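Local coordinates for BPH (Thiobacillus denitrificans, PDB 5OVS), which forms a tetradecameric double-ring bacterial homologue of the proteasome that probably hydrolyses proteins inside its central cavity, at residues Ile38-Gly42 / Asp43-Ala47; Thr49-Ala52 / Thr53-Leu56; Ala59-Phe62 / Ala63-Glu67; Arg76-Cys79 / Val80-Leu84; Thr83-Gly86 / Ala87-His91. All blocks are in the same frame, centred on the assembly; numbering follows the deposited sequence.

Contact 1 of 5, residues Ile38-Gly42 / Asp43-Ala47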
loop_
_atom_site.group_PDB
_atom_site.type_symbol
_atom_site.label_atom_id
_atom_site.label_comp_id
_atom_site.label_asym_id
_atom_site.label_seq_id
_atom_site.Cartn_x
_atom_site.Cartn_y
_atom_site.Cartn_z
ATOM N N ILE K 38 16.191 -38.878 -2.336
ATOM C CA ILE K 38 16.979 -39.334 -1.199
ATOM C C ILE K 38 18.432 -39.538 -1.626
ATOM O O ILE K 38 18.698 -40.179 -2.633
ATOM C CB ILE K 38 16.430 -40.673 -0.630
ATOM C CG1 ILE K 38 14.964 -40.541 -0.229
ATOM C CG2 ILE K 38 17.250 -41.146 0.564
ATOM C CD1 ILE K 38 14.318 -41.854 0.149
ATOM N N ILE K 39 19.370 -39.024 -0.840
ATOM C CA ILE K 39 20.802 -39.216 -1.121
ATOM C C ILE K 39 21.504 -39.919 0.024
ATOM O O ILE K 39 21.087 -39.831 1.174
ATOM C CB ILE K 39 21.545 -37.878 -1.416
ATOM C CG1 ILE K 39 21.452 -36.912 -0.227
ATOM C CG2 ILE K 39 21.001 -37.241 -2.681
ATOM C CD1 ILE K 39 22.143 -35.580 -0.434
ATOM N N ARG K 40 22.590 -40.609 -0.293
ATOM C CA ARG K 40 23.390 -41.252 0.732
ATOM C C ARG K 40 24.403 -40.243 1.167
ATOM O O ARG K 40 24.941 -39.539 0.339
ATOM C CB ARG K 40 24.105 -42.487 0.199
ATOM C CG ARG K 40 23.219 -43.467 -0.563
ATOM C CD ARG K 40 23.829 -44.869 -0.649
ATOM N NE ARG K 40 25.267 -44.856 -0.368
ATOM C CZ ARG K 40 25.870 -45.453 0.665
ATOM N NH1 ARG K 40 25.188 -46.182 1.550
ATOM N NH2 ARG K 40 27.187 -45.338 0.803
ATOM N N VAL K 41 24.631 -40.139 2.465
ATOM C CA VAL K 41 25.745 -39.361 2.992
ATOM C C VAL K 41 26.411 -40.192 4.094
ATOM O O VAL K 41 25.890 -40.298 5.209
ATOM C CB VAL K 41 25.286 -37.998 3.541
ATOM C CG1 VAL K 41 26.476 -37.205 4.049
ATOM C CG2 VAL K 41 24.552 -37.213 2.468
ATOM N N GLY K 42 27.564 -40.780 3.772
ATOM C CA GLY K 42 28.183 -41.775 4.635
ATOM C C GLY K 42 27.254 -42.976 4.705
ATOM O O GLY K 42 26.811 -43.495 3.673
ATOM N N ASP K 43 26.926 -43.403 5.920
ATOM C CA ASP K 43 25.916 -44.432 6.091
ATOM C C ASP K 43 24.571 -43.845 6.533
ATOM O O ASP K 43 23.752 -44.547 7.123
ATOM C CB ASP K 43 26.396 -45.510 7.059
ATOM C CG ASP K 43 26.468 -45.025 8.487
ATOM O OD1 ASP K 43 26.535 -43.793 8.709
ATOM O OD2 ASP K 43 26.454 -45.893 9.396
ATOM N N SER K 44 24.349 -42.563 6.249
ATOM C CA SER K 44 23.023 -41.966 6.391
ATOM C C SER K 44 22.345 -41.820 5.035
ATOM O O SER K 44 23.008 -41.679 4.011
ATOM C CB SER K 44 23.108 -40.590 7.059
ATOM O OG SER K 44 23.524 -40.695 8.406
ATOM N N TYR K 45 21.018 -41.858 5.037
ATOM C CA TYR K 45 20.234 -41.479 3.872
ATOM C C TYR K 45 19.529 -40.202 4.228
ATOM O O TYR K 45 18.927 -40.111 5.294
ATOM C CB TYR K 45 19.195 -42.526 3.529
ATOM C CG TYR K 45 19.775 -43.822 3.033
ATOM C CD1 TYR K 45 20.295 -43.934 1.750
ATOM C CD2 TYR K 45 19.789 -44.940 3.842
ATOM C CE1 TYR K 45 20.823 -45.134 1.295
ATOM C CE2 TYR K 45 20.312 -46.142 3.398
ATOM C CZ TYR K 45 20.828 -46.233 2.129
ATOM O OH TYR K 45 21.345 -47.433 1.703
ATOM N N VAL K 46 19.606 -39.220 3.339
ATOM C CA VAL K 46 18.985 -37.933 3.560
ATOM C C VAL K 46 17.886 -37.727 2.518
ATOM O O VAL K 46 18.140 -37.793 1.318
ATOM C CB VAL K 46 20.022 -36.794 3.505
ATOM C CG1 VAL K 46 19.384 -35.457 3.871
ATOM C CG2 VAL K 46 21.180 -37.101 4.440
ATOM N N ALA K 47 16.670 -37.500 3.004
ATOM C CA ALA K 47 15.497 -37.293 2.167
ATOM C C ALA K 47 15.148 -35.820 2.229
ATOM O O ALA K 47 15.020 -35.263 3.314
ATOM C CB ALA K 47 14.338 -38.141 2.661
#

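Contact 2 of 5, residues Thr49-Ala52 / Thr53-Leu56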
loop_
_atom_site.group_PDB
_atom_site.type_symbol
_atom_site.label_atom_id
_atom_site.label_comp_id
_atom_site.label_asym_id
_atom_site.label_seq_id
_atom_site.Cartn_x
_atom_site.Cartn_y
_atom_site.Cartn_z
ATOM N N THR K 49 13.135 -32.197 1.009
ATOM C CA THR K 49 11.922 -31.530 0.504
ATOM C C THR K 49 12.274 -30.097 0.102
ATOM O O THR K 49 13.328 -29.588 0.480
ATOM C CB THR K 49 10.813 -31.479 1.568
ATOM O OG1 THR K 49 11.139 -30.508 2.569
ATOM C CG2 THR K 49 10.643 -32.821 2.235
ATOM N N GLY K 50 11.393 -29.444 -0.650
ATOM C CA GLY K 50 11.657 -28.093 -1.163
ATOM C C GLY K 50 12.018 -28.157 -2.631
ATOM O O GLY K 50 11.675 -29.117 -3.300
ATOM N N SER K 51 12.719 -27.144 -3.128
ATOM C CA SER K 51 13.194 -27.131 -4.524
ATOM C C SER K 51 14.036 -28.359 -4.838
ATOM O O SER K 51 14.877 -28.751 -4.042
ATOM C CB SER K 51 14.033 -25.872 -4.810
ATOM O OG SER K 51 14.939 -26.070 -5.900
ATOM N N ALA K 52 13.819 -28.933 -6.018
ATOM C CA ALA K 52 14.562 -30.113 -6.473
ATOM C C ALA K 52 16.051 -29.856 -6.669
ATOM O O ALA K 52 16.812 -30.786 -6.895
ATOM C CB ALA K 52 13.969 -30.627 -7.774
ATOM N N THR K 53 16.458 -28.595 -6.624
ATOM C CA THR K 53 17.850 -28.244 -6.770
ATOM C C THR K 53 18.624 -28.659 -5.513
ATOM O O THR K 53 19.835 -28.926 -5.574
ATOM C CB THR K 53 17.989 -26.734 -7.039
ATOM O OG1 THR K 53 17.179 -26.385 -8.163
ATOM C CG2 THR K 53 19.428 -26.345 -7.335
ATOM N N PHE K 54 17.922 -28.741 -4.382
ATOM C CA PHE K 54 18.589 -28.938 -3.096
ATOM C C PHE K 54 19.344 -30.254 -3.014
ATOM O O PHE K 54 20.415 -30.315 -2.415
ATOM C CB PHE K 54 17.607 -28.789 -1.932
ATOM C CG PHE K 54 17.264 -27.359 -1.621
ATOM C CD1 PHE K 54 18.266 -26.453 -1.305
ATOM C CD2 PHE K 54 15.947 -26.916 -1.648
ATOM C CE1 PHE K 54 17.966 -25.133 -1.029
ATOM C CE2 PHE K 54 15.640 -25.596 -1.371
ATOM C CZ PHE K 54 16.646 -24.703 -1.062
ATOM N N LYS K 55 18.796 -31.295 -3.638
ATOM C CA LYS K 55 19.457 -32.599 -3.656
ATOM C C LYS K 55 20.798 -32.536 -4.406
ATOM O O LYS K 55 21.756 -33.228 -4.044
ATOM C CB LYS K 55 18.527 -33.690 -4.218
ATOM C CG LYS K 55 18.060 -33.487 -5.650
ATOM C CD LYS K 55 17.727 -34.816 -6.297
ATOM C CE LYS K 55 17.018 -34.650 -7.623
ATOM N NZ LYS K 55 15.569 -34.390 -7.421
ATOM N N LEU K 56 20.862 -31.677 -5.417
ATOM C CA LEU K 56 22.086 -31.465 -6.191
ATOM C C LEU K 56 23.048 -30.623 -5.379
ATOM O O LEU K 56 24.246 -30.936 -5.277
ATOM C CB LEU K 56 21.771 -30.771 -7.506
ATOM C CG LEU K 56 20.699 -31.490 -8.327
ATOM C CD1 LEU K 56 20.095 -30.567 -9.369
ATOM C CD2 LEU K 56 21.268 -32.749 -8.959
#

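Contact 3 of 5, residues Ala59-Phe62 / Ala63-Glu67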
loop_
_atom_site.group_PDB
_atom_site.type_symbol
_atom_site.label_atom_id
_atom_site.label_comp_id
_atom_site.label_asym_id
_atom_site.label_seq_id
_atom_site.Cartn_x
_atom_site.Cartn_y
_atom_site.Cartn_z
ATOM N N ALA K 59 24.477 -32.970 -2.309
ATOM C CA ALA K 59 25.459 -33.957 -2.776
ATOM C C ALA K 59 26.794 -33.309 -3.127
ATOM O O ALA K 59 27.843 -33.769 -2.698
ATOM C CB ALA K 59 24.912 -34.715 -3.973
ATOM N N ASP K 60 26.737 -32.241 -3.910
ATOM C CA ASP K 60 27.900 -31.400 -4.213
ATOM C C ASP K 60 28.589 -30.965 -2.922
ATOM O O ASP K 60 29.782 -31.212 -2.713
ATOM C CB ASP K 60 27.442 -30.172 -5.000
ATOM C CG ASP K 60 28.578 -29.398 -5.608
ATOM O OD1 ASP K 60 29.032 -29.781 -6.704
ATOM O OD2 ASP K 60 28.990 -28.378 -5.027
ATOM N N TYR K 61 27.825 -30.342 -2.037
ATOM C CA TYR K 61 28.375 -29.857 -0.780
ATOM C C TYR K 61 29.084 -30.963 0.012
ATOM O O TYR K 61 30.231 -30.795 0.432
ATOM C CB TYR K 61 27.284 -29.215 0.074
ATOM C CG TYR K 61 27.802 -28.712 1.398
ATOM C CD1 TYR K 61 28.614 -27.579 1.465
ATOM C CD2 TYR K 61 27.498 -29.376 2.586
ATOM C CE1 TYR K 61 29.102 -27.120 2.679
ATOM C CE2 TYR K 61 27.976 -28.927 3.803
ATOM C CZ TYR K 61 28.777 -27.799 3.849
ATOM O OH TYR K 61 29.248 -27.353 5.062
ATOM N N PHE K 62 28.401 -32.088 0.209
ATOM C CA PHE K 62 28.927 -33.158 1.060
ATOM C C PHE K 62 30.075 -33.904 0.396
ATOM O O PHE K 62 30.974 -34.387 1.086
ATOM C CB PHE K 62 27.813 -34.119 1.511
ATOM C CG PHE K 62 26.859 -33.516 2.519
ATOM C CD1 PHE K 62 27.329 -32.985 3.720
ATOM C CD2 PHE K 62 25.485 -33.481 2.276
ATOM C CE1 PHE K 62 26.451 -32.431 4.649
ATOM C CE2 PHE K 62 24.609 -32.926 3.201
ATOM C CZ PHE K 62 25.091 -32.405 4.388
ATOM N N ALA K 63 30.056 -33.982 -0.934
ATOM C CA ALA K 63 31.185 -34.525 -1.695
ATOM C C ALA K 63 32.436 -33.650 -1.548
ATOM O O ALA K 63 33.562 -34.169 -1.496
ATOM C CB ALA K 63 30.819 -34.680 -3.162
ATOM N N SER K 64 32.245 -32.332 -1.473
ATOM C CA SER K 64 33.373 -31.407 -1.355
ATOM C C SER K 64 34.061 -31.452 0.018
ATOM O O SER K 64 35.242 -31.123 0.125
ATOM C CB SER K 64 32.943 -29.975 -1.697
ATOM O OG SER K 64 32.037 -29.452 -0.744
ATOM N N LEU K 65 33.343 -31.867 1.061
ATOM C CA LEU K 65 33.936 -31.955 2.399
ATOM C C LEU K 65 35.109 -32.933 2.439
ATOM O O LEU K 65 35.155 -33.886 1.663
ATOM C CB LEU K 65 32.893 -32.395 3.425
ATOM C CG LEU K 65 31.696 -31.474 3.665
ATOM C CD1 LEU K 65 30.837 -32.052 4.776
ATOM C CD2 LEU K 65 32.141 -30.057 4.009
ATOM N N ASP K 66 36.045 -32.695 3.355
ATOM C CA ASP K 66 37.189 -33.603 3.547
ATOM C C ASP K 66 36.725 -35.028 3.828
ATOM O O ASP K 66 37.287 -36.002 3.317
ATOM C CB ASP K 66 38.058 -33.145 4.726
ATOM C CG ASP K 66 38.806 -31.862 4.443
ATOM O OD1 ASP K 66 39.124 -31.601 3.265
ATOM O OD2 ASP K 66 39.085 -31.115 5.405
ATOM N N GLU K 67 35.687 -35.123 4.646
ATOM C CA GLU K 67 35.217 -36.377 5.178
ATOM C C GLU K 67 33.707 -36.275 5.378
ATOM O O GLU K 67 33.199 -35.203 5.744
ATOM C CB GLU K 67 35.899 -36.591 6.515
ATOM C CG GLU K 67 35.847 -38.000 7.047
ATOM C CD GLU K 67 36.377 -38.080 8.461
ATOM O OE1 GLU K 67 36.725 -37.018 9.029
ATOM O OE2 GLU K 67 36.445 -39.203 9.005
#

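Contact 4 of 5, residues Arg76-Cys79 / Val80-Leu84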
loop_
_atom_site.group_PDB
_atom_site.type_symbol
_atom_site.label_atom_id
_atom_site.label_comp_id
_atom_site.label_asym_id
_atom_site.label_seq_id
_atom_site.Cartn_x
_atom_site.Cartn_y
_atom_site.Cartn_z
ATOM N N ARG K 76 25.237 -33.080 16.665
ATOM C CA ARG K 76 26.103 -33.196 15.486
ATOM C C ARG K 76 25.393 -32.755 14.224
ATOM O O ARG K 76 25.994 -32.144 13.352
ATOM C CB ARG K 76 26.612 -34.625 15.311
ATOM C CG ARG K 76 27.703 -34.993 16.292
ATOM C CD ARG K 76 28.054 -36.473 16.203
ATOM N NE ARG K 76 28.967 -36.888 17.265
ATOM C CZ ARG K 76 29.344 -38.146 17.490
ATOM N NH1 ARG K 76 28.880 -39.141 16.734
ATOM N NH2 ARG K 76 30.181 -38.414 18.487
ATOM N N ILE K 77 24.115 -33.078 14.123
ATOM C CA ILE K 77 23.329 -32.682 12.964
ATOM C C ILE K 77 23.130 -31.175 12.976
ATOM O O ILE K 77 23.240 -30.521 11.943
ATOM C CB ILE K 77 21.964 -33.411 12.911
ATOM C CG1 ILE K 77 22.180 -34.916 12.701
ATOM C CG2 ILE K 77 21.080 -32.840 11.794
ATOM C CD1 ILE K 77 20.983 -35.764 13.072
ATOM N N PHE K 78 22.853 -30.609 14.140
ATOM C CA PHE K 78 22.667 -29.168 14.205
ATOM C C PHE K 78 23.907 -28.408 13.727
ATOM O O PHE K 78 23.821 -27.441 12.981
ATOM C CB PHE K 78 22.332 -28.699 15.613
ATOM C CG PHE K 78 22.366 -27.221 15.732
ATOM C CD1 PHE K 78 21.391 -26.459 15.105
ATOM C CD2 PHE K 78 23.414 -26.588 16.364
ATOM C CE1 PHE K 78 21.431 -25.081 15.154
ATOM C CE2 PHE K 78 23.465 -25.211 16.419
ATOM C CZ PHE K 78 22.472 -24.455 15.812
ATOM N N CYS K 79 25.055 -28.859 14.195
ATOM C CA CYS K 79 26.328 -28.268 13.863
ATOM C C CYS K 79 26.618 -28.315 12.358
ATOM O O CYS K 79 27.073 -27.328 11.758
ATOM C CB CYS K 79 27.395 -29.031 14.644
ATOM S SG CYS K 79 29.056 -28.443 14.396
ATOM N N VAL K 80 26.354 -29.462 11.747
ATOM C CA VAL K 80 26.511 -29.631 10.293
ATOM C C VAL K 80 25.538 -28.720 9.519
ATOM O O VAL K 80 25.945 -27.992 8.597
ATOM C CB VAL K 80 26.289 -31.107 9.895
ATOM C CG1 VAL K 80 26.133 -31.269 8.393
ATOM C CG2 VAL K 80 27.442 -31.965 10.397
ATOM N N TRP K 81 24.253 -28.752 9.901
ATOM C CA TRP K 81 23.250 -27.924 9.222
ATOM C C TRP K 81 23.505 -26.439 9.393
ATOM O O TRP K 81 23.280 -25.665 8.465
ATOM C CB TRP K 81 21.819 -28.289 9.634
ATOM C CG TRP K 81 21.084 -28.924 8.516
ATOM C CD1 TRP K 81 20.011 -28.418 7.859
ATOM C CD2 TRP K 81 21.408 -30.162 7.872
ATOM N NE1 TRP K 81 19.619 -29.276 6.863
ATOM C CE2 TRP K 81 20.462 -30.355 6.848
ATOM C CE3 TRP K 81 22.398 -31.133 8.073
ATOM C CZ2 TRP K 81 20.472 -31.477 6.020
ATOM C CZ3 TRP K 81 22.410 -32.253 7.250
ATOM C CH2 TRP K 81 21.448 -32.414 6.237
ATOM N N ASN K 82 24.005 -26.035 10.554
ATOM C CA ASN K 82 24.320 -24.626 10.752
ATOM C C ASN K 82 25.458 -24.167 9.846
ATOM O O ASN K 82 25.385 -23.096 9.281
ATOM C CB ASN K 82 24.661 -24.325 12.207
ATOM C CG ASN K 82 24.559 -22.847 12.524
ATOM O OD1 ASN K 82 23.468 -22.274 12.507
ATOM N ND2 ASN K 82 25.690 -22.223 12.803
ATOM N N THR K 83 26.502 -24.987 9.717
ATOM C CA THR K 83 27.591 -24.737 8.768
ATOM C C THR K 83 27.073 -24.799 7.322
ATOM O O THR K 83 27.368 -23.920 6.526
ATOM C CB THR K 83 28.750 -25.747 8.970
ATOM O OG1 THR K 83 29.331 -25.548 10.264
ATOM C CG2 THR K 83 29.841 -25.593 7.921
ATOM N N LEU K 84 26.294 -25.825 6.988
ATOM C CA LEU K 84 25.682 -25.929 5.661
ATOM C C LEU K 84 24.963 -24.651 5.273
ATOM O O LEU K 84 25.114 -24.180 4.151
ATOM C CB LEU K 84 24.685 -27.089 5.596
ATOM C CG LEU K 84 23.719 -27.121 4.398
ATOM C CD1 LEU K 84 24.477 -27.300 3.099
ATOM C CD2 LEU K 84 22.722 -28.247 4.556
#

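Contact 5 of 5, residues Thr83-Gly86 / Ala87-His91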
loop_
_atom_site.group_PDB
_atom_site.type_symbol
_atom_site.label_atom_id
_atom_site.label_comp_id
_atom_site.label_asym_id
_atom_site.label_seq_id
_atom_site.Cartn_x
_atom_site.Cartn_y
_atom_site.Cartn_z
ATOM N N THR K 83 26.502 -24.987 9.717
ATOM C CA THR K 83 27.591 -24.737 8.768
ATOM C C THR K 83 27.073 -24.799 7.322
ATOM O O THR K 83 27.368 -23.920 6.526
ATOM C CB THR K 83 28.750 -25.747 8.970
ATOM O OG1 THR K 83 29.331 -25.548 10.264
ATOM C CG2 THR K 83 29.841 -25.593 7.921
ATOM N N LEU K 84 26.294 -25.825 6.988
ATOM C CA LEU K 84 25.682 -25.929 5.661
ATOM C C LEU K 84 24.963 -24.651 5.273
ATOM O O LEU K 84 25.114 -24.180 4.151
ATOM C CB LEU K 84 24.685 -27.089 5.596
ATOM C CG LEU K 84 23.719 -27.121 4.398
ATOM C CD1 LEU K 84 24.477 -27.300 3.099
ATOM C CD2 LEU K 84 22.722 -28.247 4.556
ATOM N N HIS K 85 24.184 -24.090 6.198
ATOM C CA HIS K 85 23.377 -22.910 5.887
ATOM C C HIS K 85 24.239 -21.735 5.407
ATOM O O HIS K 85 23.845 -20.988 4.497
ATOM C CB HIS K 85 22.543 -22.474 7.089
ATOM C CG HIS K 85 21.658 -21.311 6.795
ATOM N ND1 HIS K 85 20.487 -21.436 6.085
ATOM C CD2 HIS K 85 21.801 -19.992 7.063
ATOM C CE1 HIS K 85 19.937 -20.244 5.943
ATOM N NE2 HIS K 85 20.711 -19.351 6.534
ATOM N N GLY K 86 25.410 -21.583 6.023
ATOM C CA GLY K 86 26.375 -20.563 5.632
ATOM C C GLY K 86 26.930 -20.805 4.246
ATOM O O GLY K 86 27.229 -19.860 3.533
ATOM N N ALA K 87 27.065 -22.073 3.871
ATOM C CA ALA K 87 27.462 -22.429 2.510
ATOM C C ALA K 87 26.321 -22.239 1.502
ATOM O O ALA K 87 26.575 -21.857 0.364
ATOM C CB ALA K 87 27.982 -23.856 2.466
ATOM N N LEU K 88 25.077 -22.503 1.905
ATOM C CA LEU K 88 23.915 -22.271 1.020
ATOM C C LEU K 88 23.806 -20.816 0.590
ATOM O O LEU K 88 23.487 -20.524 -0.554
ATOM C CB LEU K 88 22.607 -22.681 1.692
ATOM C CG LEU K 88 22.412 -24.176 1.943
ATOM C CD1 LEU K 88 21.170 -24.425 2.782
ATOM C CD2 LEU K 88 22.333 -24.957 0.639
ATOM N N LYS K 89 24.070 -19.907 1.521
ATOM C CA LYS K 89 24.061 -18.483 1.222
ATOM C C LYS K 89 25.279 -18.073 0.411
ATOM O O LYS K 89 25.161 -17.318 -0.547
ATOM C CB LYS K 89 24.045 -17.680 2.507
ATOM C CG LYS K 89 22.767 -17.846 3.293
ATOM C CD LYS K 89 22.873 -17.153 4.633
ATOM C CE LYS K 89 22.780 -15.638 4.492
ATOM N NZ LYS K 89 22.935 -14.990 5.822
ATOM N N GLU K 90 26.448 -18.569 0.805
ATOM C CA GLU K 90 27.703 -18.110 0.226
ATOM C C GLU K 90 28.005 -18.660 -1.165
ATOM O O GLU K 90 28.498 -17.928 -2.003
ATOM C CB GLU K 90 28.869 -18.436 1.152
ATOM C CG GLU K 90 30.146 -17.702 0.762
ATOM C CD GLU K 90 31.374 -18.235 1.464
ATOM O OE1 GLU K 90 31.222 -19.080 2.376
ATOM O OE2 GLU K 90 32.491 -17.804 1.095
ATOM N N HIS K 91 27.734 -19.940 -1.407
ATOM C CA HIS K 91 28.116 -20.580 -2.672
ATOM C C HIS K 91 26.969 -21.003 -3.568
ATOM O O HIS K 91 27.191 -21.209 -4.746
ATOM C CB HIS K 91 28.981 -21.813 -2.407
ATOM C CG HIS K 91 30.152 -21.542 -1.516
ATOM N ND1 HIS K 91 31.272 -20.860 -1.945
ATOM C CD2 HIS K 91 30.374 -21.851 -0.216
ATOM C CE1 HIS K 91 32.135 -20.763 -0.948
ATOM N NE2 HIS K 91 31.616 -21.357 0.113
#

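Contact 1 of 5, residues Ile38-Gly42 / Asp43-Ala47
Ile-38 and Ala-47 face each other at the buried end of a tight antiparallel hairpin, with Ile-38 CG1 3.8 Å from Ala-47 CB. Ile-38 CG2, anti to the backbone N, lies against Tyr-45 CB at 3.8 Å. Cut back to an alanine, Ile-38 would probably leave a gap beside Tyr-45 CB and Ala-47 CB. On the other sheet face Ile-39 CG1 runs beside Val-46 CB, and Val-41 CG2 meets Val-46 CG2 at 3.9 Å; Leu-58 and Phe-62 of helix 54-64 pack against this side. Ile-39 and Val-46 exchange two nearly straight backbone bonds, Val-46 N to Ile-39 O being 2.7 Å.

Close packing extends to the rim, where Arg-40 CG lies 3.5 Å from Tyr-45 CE1 and Phe-184 stacks on the tyrosine ring. The solvent side is looser. The Arg-40 guanidinium stands 73° from the ring plane with Tyr-45 OH near its edge, and Asp-43 turns from the hairpin to a salt bridge with Arg-117. Gly-42 takes a positive phi of 64°, where a CB would collide with Asp-43 N. This is a beta hairpin with a two-residue loop, closed by a type II' turn, at one margin of a five-stranded antiparallel sheet.

Contact 2 of 5, residues Thr49-Ala52 / Thr53-Leu56
The ring of Phe-54 has Gly-50 C at its edge, near the ring plane, 4.2 Å from Phe-54 CD2. Ser-51 CB lies well out of that plane, over the CD2-CE2 side of one face, 3.8 Å from Phe-54 CE2, while Ser-51 O comes obliquely to within 3.2 Å of Phe-54 CD2. Beyond this turn, Leu-94 and Met-109 pack on Phe-54, as does Asp-103 of the second subunit.

The turn is held by two bonds from Ser-51. Its carbonyl O accepts from Phe-54 N at 3.1 Å, with the donor 47° out of the carbonyl plane. Its hydroxyl is carried forward by a chi1 of 156°, roughly opposite the backbone N, and OG accepts from Thr-53 N at 3.0 Å along a fairly straight N-H (161°). Were the hydroxyl removed, as in an alanine here, Thr-53 N would probably lose this acceptor and the helix entry would be less firmly fixed. Thr-53 OG1 also lies 3.2 Å from Ser-51 OG, but it is hydrogen-bonded to Thr-127 and His-125 of the second subunit, so the entry to the helix is also a place where subunits meet.

Lys-55 folds back over the turn: its CG sits 3.2 Å from Ala-52 O, and a bend at chi4 brings NZ near Ala-52 CB. A type I beta turn from Ser-51 to Phe-54, with a serine side chain making a capping bond, leads here from strand 44-48 into helix 54-64.

Contact 3 of 5, residues Ala59-Phe62 / Ala63-Glu67
Leu-65 packs against Tyr-61 and Phe-62 at the C-terminal end of helix 54-64, one of the helices that lie against a beta sheet in the proteasome-like fold. From its CB, 3.6 Å from Phe-62 O, the leucine chain passes to CG, which lies at the same distance from Tyr-61 O. There it forks. CD1 reaches the edge of the Phe-62 ring near its plane, and CD2 rests over one face of the Tyr-61 ring, close to CZ and OH. The leucine thus bridges two aromatic neighbours: its side chain runs alongside Phe-62 but across Tyr-61. The two rings also meet each other, Tyr-61 CD2 standing 3.7 Å above the Phe-62 plane, offset to its rim.

Tyr-61 also packs on helix 74-91, where Thr-83, Leu-84 and Ala-87 touch it, and Phe-62 leans on Val-80 of the same helix. Asp-60 points away from residues 63-67; its OD2 is hydrogen-bonded to Tyr-92 OH.

The helical bonding frays in this last turn. Ala-63 N still bonds to Ala-59 O, and Ser-64 N to Asp-60 O at 3.0 Å, but Leu-65 N makes two weak bonds, to the carbonyls of Tyr-61 and Phe-62. Ser-64 OG, placed between the backbone N and the carbonyl carbon (chi1 67°), bends back over the turn and donates to Tyr-61 O in an unusually short bond of 2.5 Å, a length that is uncertain.

Contact 4 of 5, residues Arg76-Cys79 / Val80-Leu84
Within helix 74-91, Arg-76 to Cys-79 and Val-80 to Leu-84 make consecutive turns joined by regular i to i+4 backbone bonds. Trp-81 N gives a nearly straight one (172°) to Ile-77 O at 2.9 Å, and Val-80 N and Asn-82 N bond likewise to Arg-76 O and Phe-78 O.

Two sides of the helix do different work. On the sheet side, Ile-77 CG2 approaches the six-membered part of the Trp-81 indole, 4.3 Å from CE3. The indole then receives Leu-84 CD2 3.8 Å above the centre of one face, while Val-111 and Val-122 of the sheet strands also touch it. On the side facing the third subunit, Phe-78 and Asn-82 lie side by side. The group anti to the backbone N is CG in both (chi1 170° in Phe-78), which sends ring and amide the same way, with their planes 27° apart. Asn-82 CB stands over one face of the Phe-78 ring, near its rim, and Asn-82 OD1 is 4.1 Å from Phe-78 CZ. The amide ND2 bonds to His-91 O of the third subunit, and Ile-57 of the third subunit packs on Phe-78.

Cys-79 O takes two donors, Thr-83 N and Thr-83 OG1, each at 3.2 Å and from opposite faces of its plane. The threonine hydroxyl is therefore satisfied by its own helix, whereas the asparagine one residue earlier uses an amide N-H at the subunit interface.

Contact 5 of 5, residues Thr83-Gly86 / Ala87-His91
His-85 and Lys-89, one helical turn apart, converge on a shared acid: His-85 NE2 is hydrogen-bonded to Glu-105 OE1, and Lys-89 NZ makes a salt bridge with the same oxygen. Ser-107 takes the other ring nitrogen, ND1, so the imidazole is gripped at both nitrogens and its rotation is fixed. His-85 NE2 and Lys-89 NZ stay 4.9 Å apart, linked through that one carboxylate oxygen. Between these polar ends the lysine methylenes fill in, Lys-89 CD coming obliquely to the ring, 3.6 Å from His-85 NE2. Beyond this ring contact, a bend at chi3 (74°) turns CE and NZ aside from the line of the lysine chain.

The backbone bonds hold the two turns together: Leu-88 N reaches Leu-84 O at 2.8 Å, and Lys-89 N reaches His-85 O at 3.2 Å. Glu-90 N bonds to Gly-86 O and Ala-87 N to Thr-83 O, continuing the same pattern.

Outward from there the packing is apolar. Leu-84 and Leu-88 meet at an angle, CD1 of Leu-84 3.9 Å from CG of Leu-88, and Leu-88 also touches Ile-57 of helix 54-64. Ala-87 CB lies beside Leu-84 O at 3.3 Å. On another side Tyr-93 of the third subunit sets its ring edge-to-face with His-85 and packs on Lys-89. This last part of helix 74-91 is an amphipathic helix end that packs on helix 54-64 within the chain and on a neighbouring subunit of the double ring.

From the N terminus contacts 1 to 4 follow in series, contact 5 begins where contact 4 ends, and none encloses or crosses another. Contact 1 closes the hairpin at the margin of the five-stranded sheet; contact 2 turns the chain from strand 44-48 into helix 54-64, and contact 3 marks that helix's far end. After a loop, contacts 4 and 5 run along helix 74-91 and overlap at Thr-83 and Leu-84. In space, contact 3 is the hub: Val-41 meets Phe-62 from the sheet side, while Tyr-61 and Phe-62 reach contacts 4 and 5. The sheet and both helices are thus tied together, and contacts 4 and 5 extend to the third subunit.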